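Putative Xylose isomerase (Rhodospirillum rubrum, PDB 3QXB) binds iron or manganese ions in a TIM barrel related to xylose isomerase and may act as an isomerase. Local coordinates at residues 41-46 / 82-87; 47-52 / 304-309; 133-138 / 154-159; 184-189 / 193-198; 216-221 / 262-267. All coordinates share one frame; numbering follows the deposited sequence. Where two conformers were deposited one is given.

Interaction 1: 41-46 / 82-87; sequences GLVRDD and AGLTIE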
# COMPACT_ATOMS: atom_id res chain seq x y z
N GLY A 41 11.00 -19.12 -11.49
CA GLY A 41 11.08 -19.52 -12.89
C GLY A 41 10.70 -18.40 -13.85
O GLY A 41 11.27 -18.25 -14.90
N LEU A 42 9.72 -17.61 -13.45
CA LEU A 42 9.32 -16.42 -14.17
C LEU A 42 10.46 -15.39 -14.28
O LEU A 42 10.67 -14.83 -15.33
CB LEU A 42 8.14 -15.79 -13.45
CG LEU A 42 7.38 -14.66 -14.12
CD1 LEU A 42 6.05 -14.49 -13.42
CD2 LEU A 42 8.13 -13.37 -14.13
N VAL A 43 11.17 -15.13 -13.19
CA VAL A 43 12.27 -14.18 -13.26
C VAL A 43 13.40 -14.76 -14.12
O VAL A 43 14.02 -14.04 -14.93
CB VAL A 43 12.77 -13.82 -11.87
CG1 VAL A 43 14.09 -13.05 -11.95
CG2 VAL A 43 11.68 -13.00 -11.11
N ARG A 44 13.66 -16.05 -13.96
CA ARG A 44 14.77 -16.68 -14.71
C ARG A 44 14.48 -16.87 -16.19
O ARG A 44 15.36 -16.66 -17.02
CB ARG A 44 15.09 -18.07 -14.15
CG ARG A 44 16.33 -18.71 -14.82
CD ARG A 44 16.54 -20.15 -14.35
NE ARG A 44 15.41 -20.96 -14.77
CZ ARG A 44 14.95 -22.04 -14.15
NH1 ARG A 44 15.53 -22.51 -13.04
NH2 ARG A 44 13.90 -22.68 -14.66
N ASP A 45 13.29 -17.36 -16.49
CA ASP A 45 12.98 -17.83 -17.83
C ASP A 45 12.23 -16.78 -18.63
O ASP A 45 12.53 -16.55 -19.80
CB ASP A 45 12.16 -19.14 -17.78
CG ASP A 45 12.92 -20.29 -17.11
OD1 ASP A 45 14.17 -20.39 -17.25
OD2 ASP A 45 12.25 -21.11 -16.43
N ASP A 46 11.25 -16.14 -18.01
CA ASP A 46 10.48 -15.12 -18.70
C ASP A 46 11.15 -13.75 -18.76
O ASP A 46 11.13 -13.14 -19.82
CB ASP A 46 9.09 -15.02 -18.10
CG ASP A 46 8.31 -16.29 -18.25
OD1 ASP A 46 8.59 -17.04 -19.19
OD2 ASP A 46 7.40 -16.55 -17.43
N ALA A 82 16.94 -21.76 -8.51
CA ALA A 82 16.80 -21.33 -9.89
C ALA A 82 18.05 -20.61 -10.40
O ALA A 82 18.08 -20.18 -11.54
CB ALA A 82 15.58 -20.44 -10.04
N GLY A 83 19.05 -20.45 -9.55
CA GLY A 83 20.30 -19.76 -9.91
C GLY A 83 20.22 -18.23 -9.84
O GLY A 83 21.04 -17.53 -10.45
N LEU A 84 19.26 -17.72 -9.09
CA LEU A 84 19.08 -16.27 -8.94
C LEU A 84 19.67 -15.80 -7.61
O LEU A 84 19.74 -16.56 -6.64
CB LEU A 84 17.59 -15.91 -9.03
CG LEU A 84 16.86 -16.50 -10.26
CD1 LEU A 84 15.39 -16.30 -10.13
CD2 LEU A 84 17.38 -15.96 -11.62
N THR A 85 20.07 -14.55 -7.56
CA THR A 85 20.65 -13.97 -6.36
C THR A 85 19.74 -12.89 -5.85
O THR A 85 19.62 -11.84 -6.47
CB THR A 85 22.03 -13.34 -6.67
OG1 THR A 85 22.89 -14.35 -7.20
CG2 THR A 85 22.66 -12.71 -5.42
N ILE A 86 19.12 -13.15 -4.70
CA ILE A 86 18.42 -12.12 -3.93
C ILE A 86 19.45 -11.28 -3.14
O ILE A 86 19.99 -11.72 -2.10
CB ILE A 86 17.36 -12.68 -3.01
CG1 ILE A 86 16.34 -13.51 -3.79
CG2 ILE A 86 16.65 -11.49 -2.24
CD1 ILE A 86 15.18 -13.99 -2.95
N GLU A 87 19.78 -10.12 -3.72
CA GLU A 87 20.73 -9.18 -3.16
C GLU A 87 20.26 -8.41 -1.93
O GLU A 87 21.08 -8.02 -1.06
CB GLU A 87 21.18 -8.20 -4.27
CG GLU A 87 21.92 -8.93 -5.36
CD GLU A 87 22.56 -8.01 -6.41
OE1 GLU A 87 21.86 -7.12 -6.93
OE2 GLU A 87 23.75 -8.19 -6.68
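L84 sends its two methyls to two neighbouring residues of the helical segment 41-46. L84 CD1 lies 3.9 Å from V43 CG1, the two side chains running at a slant to one another, and L84 CD2 rests against the root of the next side chain, 4.0 Å from R44 CB. V43 and L84 are buried; V52 of strand 51-55 packs on V43 and F79 of helix 65-81 on L84, closing the apolar part of the contact. In the (beta/alpha)8 barrel this joins helix 36-46, which precedes the second strand, to the turn that leads from helix 65-81 into the third. That turn is a Schellman motif, with G83 at positive phi as the first residue beyond the helix. Toward solvent the contact passes to the exposed R44 and becomes polar. The R44 chain starts out extended and bends at chi3 (64°), which carries R44 CD to 3.2 Å from A82 O and leaves R44 NH1 3.6 Å from A82 CB. No hydrogen bond spans the two segments here. The guanidinium instead grips D45 side-on: R44 NE reaches D45 OD1 at 2.8 Å from above the carboxylate plane, while R44 NH2 reaches D45 OD2 at 2.9 Å on its syn side.

Interaction 2: 47-52 / 304-309; sequences LGLEYV and ASVKAL
V306 holds CG1 anti to its backbone N (chi1 180°) and CG2 anti to its carbonyl carbon, a setting that turns both methyls to L47 and L49. L49 answers with CG anti to its own carbonyl carbon (chi1 -68°), so that its branched end meets the valine tip to tip. L49 CD1 lies against the fork of the valine, 4.0 Å from V306 CG1 and equally far from V306 CG2. L47 comes from another direction, its side chain crossing that of V306 at about a right angle, with L47 CD2 4.1 Å from V306 CG2. The closest approach is made by the backbone: L47 O stands 3.3 Å from V306 CG1, a carbonyl oxygen against a methyl. Across the two segments the contact is thus one valine set against two leucines and a peptide oxygen, with no hydrogen bond between them. G48, at positive phi, turns the chain out of helix 36-46 between the two leucines, and its carbonyl oxygen receives a hydrogen bond from K310 NZ. The contact places helix 295-310, the last of the barrel, against the link between helix 36-46 and the second strand, 51-55. L49 also packs on L22 and V24 of the first strand, 22-25, while L47 touches L42 of helix 36-46, so that the last helix meets the barrel where its first two strands begin.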
# COMPACT_ATOMS: atom_id res chain seq x y z
N LEU A 47 11.72 -13.27 -17.64
CA LEU A 47 12.45 -12.01 -17.65
C LEU A 47 13.93 -12.17 -17.99
O LEU A 47 14.55 -11.20 -18.37
CB LEU A 47 12.35 -11.28 -16.32
CG LEU A 47 10.94 -11.12 -15.77
CD1 LEU A 47 11.03 -10.32 -14.48
CD2 LEU A 47 10.05 -10.48 -16.79
N GLY A 48 14.48 -13.38 -17.85
CA GLY A 48 15.90 -13.62 -18.20
C GLY A 48 16.85 -12.80 -17.32
O GLY A 48 17.82 -12.28 -17.79
N LEU A 49 16.54 -12.69 -16.02
CA LEU A 49 17.37 -11.89 -15.09
C LEU A 49 17.93 -12.76 -13.96
O LEU A 49 17.50 -13.89 -13.72
CB LEU A 49 16.53 -10.74 -14.50
CG LEU A 49 16.14 -9.67 -15.52
CD1 LEU A 49 15.13 -8.70 -14.91
CD2 LEU A 49 17.38 -8.93 -15.97
N GLU A 50 18.89 -12.21 -13.26
CA GLU A 50 19.63 -12.95 -12.24
C GLU A 50 19.58 -12.26 -10.88
O GLU A 50 19.39 -12.90 -9.82
CB GLU A 50 21.06 -13.09 -12.77
CG GLU A 50 21.98 -13.77 -11.85
CD GLU A 50 23.38 -13.88 -12.42
OE1 GLU A 50 23.60 -13.53 -13.62
OE2 GLU A 50 24.23 -14.33 -11.63
N TYR A 51 19.63 -10.93 -10.90
CA TYR A 51 19.61 -10.13 -9.67
C TYR A 51 18.21 -9.66 -9.26
O TYR A 51 17.46 -9.05 -10.03
CB TYR A 51 20.59 -8.99 -9.80
CG TYR A 51 21.97 -9.52 -10.20
CD1 TYR A 51 22.77 -10.19 -9.28
CD2 TYR A 51 22.44 -9.39 -11.50
CE1 TYR A 51 24.04 -10.70 -9.65
CE2 TYR A 51 23.69 -9.89 -11.87
CZ TYR A 51 24.48 -10.54 -10.94
OH TYR A 51 25.73 -11.02 -11.31
N VAL A 52 17.88 -9.96 -8.01
CA VAL A 52 16.55 -9.77 -7.51
C VAL A 52 16.55 -8.97 -6.20
O VAL A 52 17.42 -9.15 -5.36
CB VAL A 52 15.95 -11.14 -7.23
CG1 VAL A 52 14.59 -10.99 -6.57
CG2 VAL A 52 15.89 -12.01 -8.53
N ALA A 304 8.36 -7.41 -22.16
CA ALA A 304 8.72 -6.45 -23.21
C ALA A 304 9.56 -5.34 -22.58
O ALA A 304 10.47 -4.84 -23.20
CB ALA A 304 7.48 -5.89 -23.91
N SER A 305 9.28 -5.00 -21.33
CA SER A 305 10.05 -3.96 -20.64
C SER A 305 11.51 -4.38 -20.37
O SER A 305 12.47 -3.61 -20.68
CB SER A 305 9.31 -3.57 -19.35
OG SER A 305 10.07 -2.64 -18.60
N VAL A 306 11.72 -5.60 -19.90
CA VAL A 306 13.07 -6.13 -19.72
C VAL A 306 13.82 -6.28 -21.09
O VAL A 306 15.02 -5.98 -21.19
CB VAL A 306 13.08 -7.46 -18.90
CG1 VAL A 306 14.47 -7.97 -18.74
CG2 VAL A 306 12.49 -7.23 -17.51
N LYS A 307 13.13 -6.71 -22.14
CA LYS A 307 13.74 -6.72 -23.49
C LYS A 307 14.20 -5.32 -23.90
O LYS A 307 15.28 -5.19 -24.45
CB LYS A 307 12.80 -7.29 -24.55
CG LYS A 307 12.90 -8.80 -24.76
CD LYS A 307 12.04 -9.26 -25.98
CE LYS A 307 11.26 -10.54 -25.65
N ALA A 308 13.40 -4.30 -23.60
CA ALA A 308 13.73 -2.91 -23.94
C ALA A 308 15.00 -2.49 -23.20
O ALA A 308 15.88 -1.89 -23.80
CB ALA A 308 12.57 -1.96 -23.61
N LEU A 309 15.08 -2.82 -21.92
CA LEU A 309 16.26 -2.48 -21.10
C LEU A 309 17.52 -3.19 -21.61
O LEU A 309 18.60 -2.58 -21.76
CB LEU A 309 16.02 -2.82 -19.63
CG LEU A 309 15.13 -1.89 -18.81
CD1 LEU A 309 14.71 -2.58 -17.48
CD2 LEU A 309 15.81 -0.53 -18.57

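Interaction 3: 133-138 / 154-159; sequences MPFGSY and AIARDM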
# COMPACT_ATOMS: atom_id res chain seq x y z
N MSE A 133 14.79 0.63 3.23
CA MSE A 133 13.51 1.26 3.05
C MSE A 133 13.69 2.79 3.04
O MSE A 133 14.77 3.29 3.40
CB MSE A 133 12.56 0.86 4.19
CG MSE A 133 13.12 1.15 5.60
SE MSE A 133 12.06 0.59 7.13
CE MSE A 133 10.81 2.02 7.11
N PRO A 134 12.65 3.52 2.63
CA PRO A 134 12.63 4.96 2.90
C PRO A 134 12.68 5.20 4.39
O PRO A 134 12.26 4.36 5.18
CB PRO A 134 11.29 5.43 2.31
CG PRO A 134 10.84 4.29 1.39
CD PRO A 134 11.46 3.05 1.90
N PHE A 135 13.23 6.34 4.76
CA PHE A 135 13.56 6.62 6.14
C PHE A 135 12.33 6.83 7.02
O PHE A 135 12.36 6.52 8.20
CB PHE A 135 14.45 7.87 6.19
CG PHE A 135 15.26 8.01 7.44
CD1 PHE A 135 16.23 7.09 7.76
CD2 PHE A 135 15.14 9.13 8.23
CE1 PHE A 135 17.05 7.27 8.84
CE2 PHE A 135 15.94 9.28 9.35
CZ PHE A 135 16.87 8.36 9.66
N GLY A 136 11.26 7.37 6.44
CA GLY A 136 10.05 7.69 7.23
C GLY A 136 9.46 9.02 6.84
O GLY A 136 9.91 9.65 5.87
N SER A 137 8.45 9.46 7.58
CA SER A 137 7.65 10.57 7.14
C SER A 137 7.17 11.44 8.28
O SER A 137 6.69 10.93 9.28
CB SER A 137 6.44 9.98 6.38
OG SER A 137 5.64 10.98 5.81
N TYR A 138 7.26 12.76 8.10
CA TYR A 138 6.74 13.71 9.09
C TYR A 138 5.26 13.91 8.91
O TYR A 138 4.76 13.92 7.80
CB TYR A 138 7.41 15.08 8.97
CG TYR A 138 8.86 15.10 9.36
CD1 TYR A 138 9.26 14.93 10.68
CD2 TYR A 138 9.86 15.31 8.39
CE1 TYR A 138 10.62 14.94 11.03
CE2 TYR A 138 11.22 15.36 8.75
CZ TYR A 138 11.59 15.15 10.06
OH TYR A 138 12.93 15.20 10.39
N ALA A 154 16.89 13.40 15.26
CA ALA A 154 18.01 12.96 16.08
C ALA A 154 17.69 11.57 16.70
O ALA A 154 18.56 10.71 16.81
CB ALA A 154 18.33 13.99 17.18
N ILE A 155 16.43 11.37 17.02
CA ILE A 155 15.98 10.09 17.54
C ILE A 155 16.06 9.04 16.43
O ILE A 155 16.52 7.93 16.67
CB ILE A 155 14.59 10.21 18.13
CG1 ILE A 155 14.68 11.01 19.44
CG2 ILE A 155 13.93 8.81 18.31
CD1 ILE A 155 13.40 11.74 19.85
N ALA A 156 15.61 9.40 15.23
CA ALA A 156 15.58 8.47 14.13
C ALA A 156 16.99 7.98 13.84
O ALA A 156 17.20 6.80 13.67
CB ALA A 156 14.98 9.10 12.91
N ARG A 157 17.94 8.91 13.76
CA ARG A 157 19.35 8.60 13.48
C ARG A 157 19.94 7.64 14.52
O ARG A 157 20.60 6.66 14.18
CB ARG A 157 20.18 9.91 13.38
CG ARG A 157 21.60 9.87 13.94
CD ARG A 157 22.32 11.22 13.74
NE ARG A 157 21.91 12.26 14.69
CZ ARG A 157 21.91 13.56 14.44
NH1 ARG A 157 22.28 14.00 13.26
NH2 ARG A 157 21.51 14.43 15.36
N ASP A 158 19.66 7.90 15.80
CA ASP A 158 20.11 7.02 16.86
C ASP A 158 19.46 5.64 16.69
O ASP A 158 20.11 4.64 16.89
CB ASP A 158 19.81 7.60 18.25
CG ASP A 158 20.68 8.81 18.59
OD1 ASP A 158 21.74 9.02 17.92
OD2 ASP A 158 20.29 9.56 19.53
N MSE A 159 18.21 5.59 16.28
CA MSE A 159 17.57 4.30 16.02
C MSE A 159 18.29 3.49 14.94
O MSE A 159 18.43 2.27 15.08
CB MSE A 159 16.13 4.48 15.62
CG MSE A 159 15.25 4.85 16.81
SE MSE A 159 13.43 5.04 16.36
CE MSE A 159 12.77 5.25 18.09
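F135 reaches helix 146-170 with the far end of its ring, where F135 CE2 lies 3.7 Å from A156 CB and F135 CZ is almost as near at 3.8 Å. Its CG is anti to the backbone N (chi1 -159°), and this torsion carries the ring from the loop to the helix even though the bond from CA to CB does not itself aim there. With chi2 at 63°, the ring presents two adjacent carbons to one methyl. The methyl approaches obliquely, neither squarely over a face nor in the ring plane. A156, by contrast, needs no torsion to make the contact, because its CB already points toward the loop. Beside it the backbone of R157 comes to the edge of the ring, near its plane, with R157 N 4.3 Å from F135 CZ; the arginine side chain leads away, in the modelled conformer toward D199. The loop 133-138 follows the fourth strand of the TIM barrel, and helix 146-170 leads on to the fifth. W160 of that helix meets the phenylalanine ring with the planes at about 30°, and Y153 and P187 also touch it. Between the two segments there is neither a hydrogen bond nor a salt bridge: the buried ring and methyl hold loop to helix by dispersion and the exclusion of water, which probably makes little demand on the exact angle of approach.

Interaction 4: 184-189 / 193-198; sequences TEFPSS and AARLMA
F186 and P187, joined by a cis peptide bond, pack on the first turns of helix 190-200 in the (beta/alpha)8 barrel, at the end of the loop after the fifth strand. F186 has CG anti to its backbone N (chi1 177°), which sends the ring out to the helix, where F186 CE1 lies 4.0 Å from L196 CB. At the ring's far end F186 CZ is 4.2 Å from R195 CD; the arginine side chain crosses at about a right angle, its guanidinium plane 73° from the ring, and its far end forms a salt bridge with E150. P187 faces the helix with two of its carbons, P187 CB 3.6 Å from A193 N and P187 CG 3.9 Å from L196 CD2. The same P187 CB stands 4.3 Å above the centre of the F186 ring, so ring and proline also brace each other.

Further out, Y153 meets the F186 ring edge-to-face, and the S188 hydroxyl lies within hydrogen-bonding distance of the V180 and L182 carbonyls, which may share its one proton. S189 is the N-cap residue, with OG on the backbone N of D192. Its carbonyl oxygen opens the helical bonding: A193 N donates to S189 O at 2.9 Å, with an N-H...O angle of 168°.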
# COMPACT_ATOMS: atom_id res chain seq x y z
N THR A 184 7.94 16.75 2.91
CA THR A 184 7.46 16.30 4.22
C THR A 184 8.19 15.03 4.77
O THR A 184 7.83 14.50 5.79
CB THR A 184 5.95 16.01 4.16
OG1 THR A 184 5.73 15.00 3.15
CG2 THR A 184 5.15 17.30 3.85
N GLU A 185 9.19 14.53 4.06
CA GLU A 185 9.95 13.36 4.46
C GLU A 185 11.43 13.72 4.35
O GLU A 185 11.79 14.76 3.80
CB GLU A 185 9.58 12.13 3.60
CG GLU A 185 8.03 11.89 3.61
CD GLU A 185 7.59 10.52 3.09
OE1 GLU A 185 8.37 9.87 2.39
OE2 GLU A 185 6.44 10.11 3.37
N PHE A 186 12.27 12.91 4.95
CA PHE A 186 13.71 13.13 4.89
C PHE A 186 14.32 11.76 4.82
O PHE A 186 13.86 10.88 5.53
CB PHE A 186 14.17 13.80 6.17
CG PHE A 186 15.66 14.02 6.25
CD1 PHE A 186 16.48 13.07 6.82
CD2 PHE A 186 16.22 15.20 5.80
CE1 PHE A 186 17.88 13.28 6.93
CE2 PHE A 186 17.59 15.43 5.91
CZ PHE A 186 18.42 14.47 6.47
N PRO A 187 15.37 11.57 4.00
CA PRO A 187 15.97 12.50 3.04
C PRO A 187 15.16 12.60 1.74
O PRO A 187 14.60 11.61 1.26
CB PRO A 187 17.34 11.88 2.77
CG PRO A 187 17.12 10.42 2.97
CD PRO A 187 16.10 10.29 4.05
N SER A 188 15.09 13.80 1.20
CA SER A 188 14.40 14.06 -0.01
C SER A 188 15.38 14.44 -1.10
O SER A 188 15.51 13.74 -2.10
CB SER A 188 13.41 15.20 0.25
OG SER A 188 12.68 15.52 -0.93
N SER A 189 16.08 15.56 -0.90
CA SER A 189 17.09 16.04 -1.86
C SER A 189 18.40 15.29 -1.74
O SER A 189 18.66 14.61 -0.74
CB SER A 189 17.36 17.53 -1.64
OG SER A 189 17.87 17.74 -0.34
N ALA A 193 20.21 13.63 1.53
CA ALA A 193 20.85 12.31 1.53
C ALA A 193 22.34 12.39 1.92
O ALA A 193 22.81 11.57 2.70
CB ALA A 193 20.65 11.61 0.18
N ALA A 194 23.07 13.40 1.43
CA ALA A 194 24.48 13.57 1.82
C ALA A 194 24.61 13.83 3.33
O ALA A 194 25.51 13.31 3.98
CB ALA A 194 25.14 14.69 1.03
N ARG A 195 23.69 14.60 3.90
CA ARG A 195 23.74 14.88 5.31
C ARG A 195 23.49 13.60 6.14
O ARG A 195 24.21 13.34 7.09
CB ARG A 195 22.71 15.96 5.68
CG ARG A 195 22.36 15.94 7.17
CD ARG A 195 21.46 17.09 7.60
NE ARG A 195 21.35 17.09 9.07
CZ ARG A 195 20.39 17.69 9.78
NH1 ARG A 195 19.38 18.32 9.18
NH2 ARG A 195 20.43 17.63 11.09
N LEU A 196 22.46 12.84 5.80
CA LEU A 196 22.18 11.61 6.53
C LEU A 196 23.36 10.70 6.45
O LEU A 196 23.77 10.16 7.46
CB LEU A 196 20.95 10.88 5.96
CG LEU A 196 20.60 9.51 6.57
CD1 LEU A 196 20.19 9.56 8.04
CD2 LEU A 196 19.48 8.90 5.72
N MSE A 197 23.92 10.53 5.26
CA MSE A 197 25.12 9.68 5.05
C MSE A 197 26.32 10.14 5.86
O MSE A 197 27.03 9.30 6.45
CB MSE A 197 25.49 9.58 3.58
CG MSE A 197 24.47 8.75 2.76
SE MSE A 197 24.59 6.93 3.28
CE MSE A 197 22.98 6.77 4.13
N ALA A 198 26.56 11.45 5.88
CA ALA A 198 27.68 11.99 6.63
C ALA A 198 27.48 11.76 8.14
O ALA A 198 28.43 11.45 8.85
CB ALA A 198 27.85 13.51 6.35

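Interaction 5: 216-221 / 262-267; sequences HALFEP and GVVTPQ. With MN (manganese (II) ion), chain G.
This contact lies just behind the metal site, on the short segment that carries the ligand H216. H216 NE2 binds the manganese at 2.2 Å, two waters bind it at 2.3 and 2.4 Å, and D253 and H255 supply the other protein ligands. The imidazole is steadied from its far side, where ND1 is hydrogen-bonded to the carbonyl oxygen of P179. Two residues on, L218 turns to the loop 262-267. With CG anti to the carbonyl carbon (chi1 -64°), L218 CD1 comes to 3.4 Å from V264 CG2, tighter than usual for two methyls, the side chains meeting at a slant. V263 adds a more distant touch, V263 CG2 4.5 Å from the same L218 CD1. In the TIM barrel this joins the turn after helix 214-217, which follows the sixth strand, 208-213, to the loop that follows the seventh, 240-245, and leads into helix 266-275. Both sides belong to structured turns: F219 is at the N-cap position of helix 220-223, and T265, whose OG1 accepts a hydrogen bond from R268 N, caps helix 266-275. R268 and L269 of that helix extend the packing, the first on L218 and the second on V264. Q247 fixes the loop through a hydrogen bond from V264 N to its OE1.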
# COMPACT_ATOMS: atom_id res chain seq x y z
N HIS A 216 12.36 9.25 -8.28
CA HIS A 216 12.36 10.15 -7.15
C HIS A 216 13.33 11.32 -7.39
O HIS A 216 12.98 12.46 -7.14
CB HIS A 216 12.79 9.42 -5.91
CG HIS A 216 11.85 8.32 -5.50
ND1 HIS A 216 12.03 7.63 -4.33
CD2 HIS A 216 10.73 7.83 -6.08
CE1 HIS A 216 11.05 6.73 -4.21
NE2 HIS A 216 10.25 6.84 -5.25
N ALA A 217 14.52 11.03 -7.89
CA ALA A 217 15.50 12.08 -8.20
C ALA A 217 15.00 12.99 -9.32
O ALA A 217 15.29 14.19 -9.33
CB ALA A 217 16.85 11.46 -8.58
N LEU A 218 14.27 12.42 -10.27
CA LEU A 218 13.86 13.17 -11.48
C LEU A 218 12.50 13.85 -11.34
O LEU A 218 11.97 14.38 -12.30
CB LEU A 218 13.88 12.25 -12.72
CG LEU A 218 15.28 11.70 -13.10
CD1 LEU A 218 15.24 10.88 -14.40
CD2 LEU A 218 16.27 12.79 -13.23
N PHE A 219 11.94 13.83 -10.14
CA PHE A 219 10.68 14.51 -9.88
C PHE A 219 10.83 16.05 -9.96
O PHE A 219 11.30 16.70 -9.01
CB PHE A 219 10.18 14.08 -8.50
CG PHE A 219 8.83 14.64 -8.15
CD1 PHE A 219 7.69 14.20 -8.80
CD2 PHE A 219 8.70 15.56 -7.15
CE1 PHE A 219 6.47 14.72 -8.48
CE2 PHE A 219 7.47 16.05 -6.82
CZ PHE A 219 6.37 15.65 -7.49
N GLU A 220 10.42 16.61 -11.10
CA GLU A 220 10.56 18.05 -11.41
C GLU A 220 9.87 19.04 -10.46
O GLU A 220 10.50 20.01 -10.03
CB GLU A 220 10.13 18.32 -12.85
CG GLU A 220 11.26 18.21 -13.86
CD GLU A 220 10.76 18.12 -15.30
OE1 GLU A 220 10.02 19.04 -15.72
OE2 GLU A 220 11.10 17.13 -16.00
N PRO A 221 8.58 18.83 -10.12
CA PRO A 221 7.90 19.84 -9.29
C PRO A 221 8.59 20.19 -7.96
O PRO A 221 8.40 21.29 -7.46
CB PRO A 221 6.53 19.22 -9.02
CG PRO A 221 6.28 18.36 -10.21
CD PRO A 221 7.66 17.78 -10.54
N GLY A 262 8.61 8.30 -21.91
CA GLY A 262 9.05 9.09 -20.78
C GLY A 262 10.52 9.44 -20.91
O GLY A 262 11.15 9.14 -21.94
N VAL A 263 11.08 10.05 -19.87
CA VAL A 263 12.40 10.70 -19.94
C VAL A 263 13.52 9.76 -19.53
O VAL A 263 14.69 10.08 -19.73
CB VAL A 263 12.48 11.97 -19.06
CG1 VAL A 263 11.52 13.04 -19.60
CG2 VAL A 263 12.16 11.65 -17.59
N VAL A 264 13.17 8.61 -18.97
CA VAL A 264 14.16 7.63 -18.52
C VAL A 264 14.18 6.50 -19.54
O VAL A 264 13.59 5.43 -19.35
CB VAL A 264 13.87 7.10 -17.10
CG1 VAL A 264 14.92 6.08 -16.67
CG2 VAL A 264 13.83 8.27 -16.14
N THR A 265 14.88 6.75 -20.63
CA THR A 265 15.03 5.80 -21.70
C THR A 265 16.10 4.77 -21.32
O THR A 265 17.01 5.08 -20.56
CB THR A 265 15.44 6.52 -23.03
OG1 THR A 265 16.78 7.00 -22.92
CG2 THR A 265 14.51 7.72 -23.32
N PRO A 266 15.97 3.54 -21.81
CA PRO A 266 17.01 2.53 -21.59
C PRO A 266 18.42 3.00 -21.91
O PRO A 266 19.34 2.71 -21.15
CB PRO A 266 16.62 1.41 -22.54
CG PRO A 266 15.12 1.50 -22.57
CD PRO A 266 14.79 2.97 -22.48
N GLN A 267 18.58 3.72 -23.02
CA GLN A 267 19.90 4.23 -23.40
C GLN A 267 20.48 5.28 -22.44
O GLN A 267 21.70 5.36 -22.29
CB GLN A 267 19.90 4.82 -24.82
CG GLN A 267 21.32 5.08 -25.34
CD GLN A 267 22.17 3.82 -25.40
OE1 GLN A 267 21.69 2.76 -25.79
NE2 GLN A 267 23.44 3.92 -25.00
MN MN G . 8.58 5.58 -5.84
O HOH W 1 9.61 3.79 -4.80
O HOH W 2 6.59 4.81 -4.68

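Overall arrangement
Two pairs of contacts sit on opposite sides of the barrel. Interactions 1 and 2, centres 10 Å apart, lie on the neighbouring third and second strands and are joined by T85 N to E50 O at 2.9 Å and by L47 N to L42 O at 3.0 Å. Interactions 3 and 4, also 10 Å apart, unite the loops after the fourth and fifth strands, with Y138 N 3.0 Å from T184 O; interaction 3 is about 33 Å from interaction 1, centre to centre. Interaction 5 carries a metal ligand and touches interaction 2 where A308 O meets P266 CB at 3.6 Å. The F135 side chain of interaction 3 lies about 8 Å from that of the metal ligand E178, and the P187 side chain of interaction 4 about 7 Å from the same glutamate side chain.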